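Local coordinates for protein putative sugar ABC transporter (Yersinia enterocolitica subsp. enterocolitica 8081, PDB 5ULB) that probably captures methylthioribose-like sugars in the periplasm for an ABC transporter and binds 5-Se-methyl-5-seleno-ribofuranose, at residues D61-F64 and Q65-N69; L244-M247 and R248-N251. All coordinates share one frame; numbering follows the deposited sequence.

Interaction 1 (D61-F64 and Q65-N69); sequences DARF and QDFVN
The Phe-64 ring carries Val-68 over one of its faces, while the Phe-67 ring sits beside the guanidinium of Arg-63; both pairs are i to i+4 neighbours in the first turns of helix 61-73, in the N-terminal half of a periplasmic binding protein fold. CG2 of Val-68 stands 4.2 Å from the Phe-64 ring centroid, 21° off the normal, a CH-pi contact displaced toward the rim. With CG anti to the backbone N (chi1 -178°), the Phe-64 ring runs alongside Val-68, and both side chains reach Ile-25 of strand 21-26; Val-68 also meets Leu-92 and Ile-96 of helix 89-98. Arg-63 and Phe-67 extend in the same direction, their flat groups 85° apart, with NH1 of Arg-63 3.9 Å from CZ of Phe-67. The arginine chain bends at chi3, and its NH2 makes a weak hydrogen bond to Ser-57 O. Phe-67 in turn meets the ring of Phe-55.

Asp-61 O takes two donors from one residue. The backbone N of Gln-65 makes the regular helical bond, and its side-chain NE2 comes over the other face of the carbonyl, 3.1 Å from Asp-61 O and well above its plane. The Asp-61 carboxylate has partners outside the helix: OD1 is hydrogen-bonded to Tyr-88 OH and Asn-27 ND2. One residue further along, a water donates to both Ala-62 O and Asp-66 OD1, 2.8 Å from the latter.

Interaction 2 (L244-M247 and R248-N251); sequences LQLM and REAN
Arg-248 N is shared between two carbonyls of the last turn of helix 241-248, and both bonds are weak: Gln-245 O lies 3.0 Å from Arg-248 N, and Leu-244 O is 3.4 Å from the same nitrogen. Glu-249 N then bonds to Leu-246 O at 3.3 Å, coming from above the carbonyl plane; Leu-246 O also receives a hydrogen bond from Ser-252 OG.

The side chains of Gln-245 and Arg-248 meet through a water. It donates to Gln-245 OE1 and accepts from Arg-248 NE, 2.9 Å away, lying at the guanidinium edge and in its plane. A bend at chi3 (52°) turns the arginine head, whose NH1 reaches Leu-298 O and Gln-301 O. Glu-249 runs alongside Leu-246, its OE2 3.6 Å from CD2 of Leu-246, while OE1 is held by Tyr-221 OH. A second water donates to Met-247 O and Glu-249 O, and Gln-295 NE2 also donates to Met-247 O. Met-247, a selenomethionine, and Leu-246 both pack on Trp-254. The shift from i+4 toward i+3 partners tightens the last turn, as is common near helix C-termini, before the loop to strand 254-259 in this alternating alpha/beta lobe of a periplasmic binding protein.

Overall arrangement
Interactions 1 and 2 lie on opposite sides of the chain's centre, their own centres about 38 Å apart and their nearest atoms about 26 Å apart, so they do not touch. Each lies on a helix beside the parallel strands of a different lobe: helix 61-73 leads to strand 78-82, and helix 241-248 is followed by strand 254-259. The bound seleno-sugar sits in the cleft between the lobes. From interaction 1, the Asp-61 side chain is about 10 Å from the sugar, although Asp-61 does not line the pocket. Residues 244-251 do not line it either, but Asp-238, a pocket residue, lies just ahead of helix 241-248, between strand 233-237 and that helix.

Interaction 1 (D61-F64 and Q65-N69)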
ATOM      1  N   ASP A  61      -4.499  -9.482  14.549  1.00 14.05           N
ATOM      2  CA  ASP A  61      -5.868  -9.273  14.207  1.00 14.05           C
ATOM      3  C   ASP A  61      -6.772  -8.980  15.404  1.00 13.41           C
ATOM      4  O   ASP A  61      -7.821  -8.295  15.275  1.00 15.07           O
ATOM      5  CB  ASP A  61      -6.403 -10.460  13.447  1.00 18.71           C
ATOM      6  CG  ASP A  61      -5.726 -10.652  12.058  1.00 22.88           C
ATOM      7  OD1 ASP A  61      -6.053  -9.938  11.115  1.00 19.25           O
ATOM      8  OD2 ASP A  61      -4.772 -11.490  12.047  1.00 30.70           O
ATOM      9  N   ALA A  62      -6.436  -9.537  16.576  1.00 16.61           N
ATOM     10  CA  ALA A  62      -7.176  -9.232  17.794  1.00 15.84           C
ATOM     11  C   ALA A  62      -7.076  -7.803  18.184  1.00 15.92           C
ATOM     12  O   ALA A  62      -8.112  -7.160  18.528  1.00 16.42           O
ATOM     13  CB  ALA A  62      -6.775 -10.107  18.908  1.00 18.25           C
ATOM     14  N   ARG A  63      -5.882  -7.267  18.089  1.00 15.69           N
ATOM     15  CA  ARG A  63      -5.637  -5.847  18.435  1.00 15.54           C
ATOM     16  C   ARG A  63      -6.337  -4.973  17.385  1.00 13.86           C
ATOM     17  O   ARG A  63      -6.952  -3.938  17.735  1.00 14.00           O
ATOM     18  CB  ARG A  63      -4.165  -5.564  18.494  1.00 17.69           C
ATOM     19  CG  ARG A  63      -3.471  -6.320  19.658  1.00 30.75           C
ATOM     20  CD  ARG A  63      -2.000  -6.031  19.921  1.00 43.71           C
ATOM     21  NE  ARG A  63      -1.872  -4.731  20.566  1.00 46.78           N
ATOM     22  CZ  ARG A  63      -1.549  -3.618  19.958  1.00 51.27           C
ATOM     23  NH1 ARG A  63      -1.496  -2.509  20.720  1.00 54.81           N
ATOM     24  NH2 ARG A  63      -1.282  -3.607  18.645  1.00 64.13           N
ATOM     25  N   PHE A  64      -6.336  -5.357  16.094  1.00 12.37           N
ATOM     26  CA  PHE A  64      -7.050  -4.655  15.035  1.00 12.58           C
ATOM     27  C   PHE A  64      -8.528  -4.528  15.393  1.00 11.45           C
ATOM     28  O   PHE A  64      -9.112  -3.428  15.400  1.00 12.46           O
ATOM     29  CB  PHE A  64      -6.878  -5.385  13.733  1.00 12.55           C
ATOM     30  CG  PHE A  64      -7.567  -4.673  12.561  1.00 11.10           C
ATOM     31  CD1 PHE A  64      -6.901  -3.653  11.894  1.00 11.97           C
ATOM     32  CD2 PHE A  64      -8.779  -5.041  12.145  1.00 12.09           C
ATOM     33  CE1 PHE A  64      -7.503  -3.081  10.818  1.00 13.09           C
ATOM     34  CE2 PHE A  64      -9.400  -4.419  11.076  1.00 13.82           C
ATOM     35  CZ  PHE A  64      -8.773  -3.442  10.453  1.00 11.96           C
ATOM     36  N   GLN A  65      -9.183  -5.660  15.704  1.00 12.21           N
ATOM     37  CA  GLN A  65     -10.525  -5.664  16.109  1.00 13.84           C
ATOM     38  C   GLN A  65     -10.861  -4.828  17.326  1.00 13.56           C
ATOM     39  O   GLN A  65     -11.876  -4.079  17.322  1.00 15.00           O
ATOM     40  CB  GLN A  65     -11.077  -7.082  16.247  1.00 16.65           C
ATOM     41  CG  GLN A  65     -11.074  -7.926  14.963  1.00 16.88           C
ATOM     42  CD  GLN A  65     -11.393  -9.315  15.238  1.00 18.12           C
ATOM     43  OE1 GLN A  65     -12.567  -9.732  15.374  1.00 23.58           O
ATOM     44  NE2 GLN A  65     -10.319 -10.133  15.300  1.00 23.22           N
ATOM     45  N   ASP A  66      -9.980  -4.935  18.323  1.00 13.72           N
ATOM     46  CA  ASP A  66     -10.222  -4.077  19.517  1.00 16.52           C
ATOM     47  C   ASP A  66     -10.174  -2.557  19.148  1.00 13.95           C
ATOM     48  O   ASP A  66     -11.019  -1.787  19.606  1.00 14.69           O
ATOM     49  CB  ASP A  66      -9.146  -4.386  20.560  1.00 16.68           C
ATOM     50  CG  ASP A  66      -9.286  -5.741  21.191  1.00 24.61           C
ATOM     51  OD1 ASP A  66     -10.373  -6.395  21.103  1.00 28.02           O
ATOM     52  OD2 ASP A  66      -8.254  -6.081  21.859  1.00 28.90           O
ATOM     53  N   PHE A  67      -9.203  -2.158  18.313  1.00 12.11           N
ATOM     54  CA  PHE A  67      -9.123  -0.783  17.882  1.00 13.46           C
ATOM     55  C   PHE A  67     -10.365  -0.339  17.145  1.00 11.79           C
ATOM     56  O   PHE A  67     -10.874   0.770  17.332  1.00 13.20           O
ATOM     57  CB  PHE A  67      -7.888  -0.443  17.113  1.00 12.96           C
ATOM     58  CG  PHE A  67      -6.615  -0.411  17.891  1.00 13.75           C
ATOM     59  CD1 PHE A  67      -6.486   0.279  19.026  1.00 16.91           C
ATOM     60  CD2 PHE A  67      -5.468  -0.958  17.320  1.00 16.08           C
ATOM     61  CE1 PHE A  67      -5.265   0.388  19.673  1.00 21.16           C
ATOM     62  CE2 PHE A  67      -4.232  -0.803  17.946  1.00 19.16           C
ATOM     63  CZ  PHE A  67      -4.146  -0.152  19.143  1.00 19.54           C
ATOM     64  N   VAL A  68     -10.865  -1.181  16.269  1.00 12.19           N
ATOM     65  CA  VAL A  68     -12.064  -0.795  15.514  1.00 11.73           C
ATOM     66  C   VAL A  68     -13.306  -0.704  16.377  1.00 12.17           C
ATOM     67  O   VAL A  68     -14.090   0.266  16.325  1.00 14.16           O
ATOM     68  CB  VAL A  68     -12.292  -1.671  14.241  1.00 12.01           C
ATOM     69  CG1 VAL A  68     -13.543  -1.234  13.522  1.00 13.69           C
ATOM     70  CG2 VAL A  68     -11.082  -1.778  13.368  1.00 12.95           C
ATOM     71  N   ASN A  69     -13.449  -1.690  17.255  1.00 13.55           N
ATOM     72  CA  ASN A  69     -14.525  -1.692  18.144  1.00 14.30           C
ATOM     73  C   ASN A  69     -14.537  -0.456  19.119  1.00 14.09           C
ATOM     74  O   ASN A  69     -15.571   0.181  19.360  1.00 17.04           O
ATOM     75  CB  ASN A  69     -14.553  -2.977  18.966  1.00 15.04           C
ATOM     76  CG  ASN A  69     -15.109  -4.163  18.152  1.00 19.61           C
ATOM     77  OD1 ASN A  69     -16.070  -3.990  17.367  1.00 21.58           O
ATOM     78  ND2 ASN A  69     -14.640  -5.338  18.421  1.00 25.91           N
TER
HETATM   79  O   HOH W   1     -10.264  -8.781  19.590  1.00 39.87           O

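Interaction 2 (L244-M247 and R248-N251)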
ATOM      1  N   LEU A 244      14.161   4.016  -3.328  1.00 11.57           N
ATOM      2  CA  LEU A 244      14.821   4.874  -4.329  1.00 10.80           C
ATOM      3  C   LEU A 244      16.307   4.988  -4.058  1.00 12.36           C
ATOM      4  O   LEU A 244      17.124   4.981  -5.008  1.00 13.80           O
ATOM      5  CB  LEU A 244      14.139   6.205  -4.362  1.00 12.60           C
ATOM      6  CG  LEU A 244      12.652   6.155  -4.767  1.00 12.05           C
ATOM      7  CD1 LEU A 244      11.987   7.460  -4.500  1.00 13.94           C
ATOM      8  CD2 LEU A 244      12.480   5.768  -6.278  1.00 14.30           C
ATOM      9  N   GLN A 245      16.709   5.185  -2.819  1.00 13.03           N
ATOM     10  CA  GLN A 245      18.155   5.177  -2.473  1.00 14.01           C
ATOM     11  C   GLN A 245      18.814   3.824  -2.795  1.00 14.06           C
ATOM     12  O   GLN A 245      19.911   3.799  -3.320  1.00 14.78           O
ATOM     13  CB  GLN A 245      18.342   5.541  -0.987  1.00 16.61           C
ATOM     14  CG  GLN A 245      18.003   6.978  -0.576  1.00 22.42           C
ATOM     15  CD  GLN A 245      19.004   8.015  -1.133  1.00 27.54           C
ATOM     16  OE1 GLN A 245      18.948   8.391  -2.331  1.00 29.68           O
ATOM     17  NE2 GLN A 245      20.013   8.409  -0.313  1.00 33.76           N
ATOM     18  N   LEU A 246      18.129   2.758  -2.453  1.00 13.91           N
ATOM     19  CA  LEU A 246      18.734   1.426  -2.721  1.00 13.50           C
ATOM     20  C   LEU A 246      18.897   1.183  -4.227  1.00 12.56           C
ATOM     21  O   LEU A 246      19.882   0.588  -4.588  1.00 14.79           O
ATOM     22  CB  LEU A 246      17.974   0.327  -2.058  1.00 14.17           C
ATOM     23  CG  LEU A 246      17.873   0.449  -0.510  1.00 14.22           C
ATOM     24  CD1 LEU A 246      16.981  -0.655   0.030  1.00 15.80           C
ATOM     25  CD2 LEU A 246      19.158   0.533   0.185  1.00 17.00           C
HETATM   26  N   MSE A 247      17.958   1.607  -5.062  1.00 13.49           N
HETATM   27  CA  MSE A 247      18.133   1.446  -6.510  0.57 15.12           C
HETATM   28  C   MSE A 247      19.345   2.217  -7.027  1.00 16.35           C
HETATM   29  O   MSE A 247      19.932   1.761  -7.969  1.00 16.29           O
HETATM   30  CB  MSE A 247      16.744   1.767  -7.197  0.57 16.27           C
HETATM   31  CG  MSE A 247      15.510   0.837  -6.860  0.57 18.96           C
HETATM   32 SE   MSE A 247      13.643   1.378  -7.352  0.57 30.11          SE
HETATM   33  CE  MSE A 247      13.915   2.785  -8.791  0.57 45.30           C
ATOM     34  N   ARG A 248      19.774   3.271  -6.315  1.00 15.49           N
ATOM     35  CA  ARG A 248      20.968   4.144  -6.699  1.00 16.78           C
ATOM     36  C   ARG A 248      22.318   3.690  -6.086  1.00 17.59           C
ATOM     37  O   ARG A 248      23.313   4.228  -6.508  1.00 25.10           O
ATOM     38  CB  ARG A 248      20.632   5.620  -6.272  1.00 17.03           C
ATOM     39  CG  ARG A 248      19.665   6.257  -7.203  1.00 19.39           C
ATOM     40  CD  ARG A 248      19.213   7.653  -6.804  1.00 19.32           C
ATOM     41  NE  ARG A 248      20.376   8.519  -6.552  1.00 22.44           N
ATOM     42  CZ  ARG A 248      21.050   9.229  -7.442  1.00 25.13           C
ATOM     43  NH1 ARG A 248      20.721   9.128  -8.745  1.00 25.51           N
ATOM     44  NH2 ARG A 248      22.148   9.964  -7.027  1.00 26.63           N
ATOM     45  N   GLU A 249      22.338   2.688  -5.197  1.00 17.20           N
ATOM     46  CA  GLU A 249      23.576   2.290  -4.546  1.00 17.14           C
ATOM     47  C   GLU A 249      24.420   1.502  -5.544  1.00 20.04           C
ATOM     48  O   GLU A 249      23.959   0.870  -6.497  1.00 21.21           O
ATOM     49  CB  GLU A 249      23.255   1.423  -3.339  1.00 19.66           C
ATOM     50  CG  GLU A 249      22.786   2.162  -2.148  1.00 19.22           C
ATOM     51  CD  GLU A 249      22.707   1.353  -0.840  1.00 21.26           C
ATOM     52  OE1 GLU A 249      22.834   0.091  -0.856  1.00 25.59           O
ATOM     53  OE2 GLU A 249      22.469   2.054   0.200  1.00 28.33           O
ATOM     54  N   ALA A 250      25.745   1.517  -5.255  1.00 21.53           N
ATOM     55  CA  ALA A 250      26.666   0.739  -5.993  1.00 25.18           C
ATOM     56  C   ALA A 250      26.271  -0.732  -5.967  1.00 17.13           C
ATOM     57  O   ALA A 250      25.985  -1.315  -4.826  1.00 21.13           O
ATOM     58  CB  ALA A 250      28.103   0.925  -5.468  1.00 26.50           C
ATOM     59  N   ASN A 251      26.364  -1.346  -7.098  1.00 21.15           N
ATOM     60  CA  ASN A 251      26.101  -2.793  -7.236  1.00 20.66           C
ATOM     61  C   ASN A 251      24.653  -3.186  -7.007  1.00 20.60           C
ATOM     62  O   ASN A 251      24.317  -4.385  -6.814  1.00 20.92           O
ATOM     63  CB  ASN A 251      27.106  -3.675  -6.421  1.00 24.55           C
ATOM     64  CG  ASN A 251      28.521  -3.342  -6.757  1.00 33.32           C
ATOM     65  OD1 ASN A 251      28.894  -3.219  -7.954  1.00 43.76           O
ATOM     66  ND2 ASN A 251      29.325  -3.225  -5.748  1.00 43.23           N
TER
HETATM   67  O   HOH W   2      21.015   8.242  -3.687  1.00 23.49           O
HETATM   68  O   HOH W   3      22.721   1.580  -8.683  1.00 22.28           O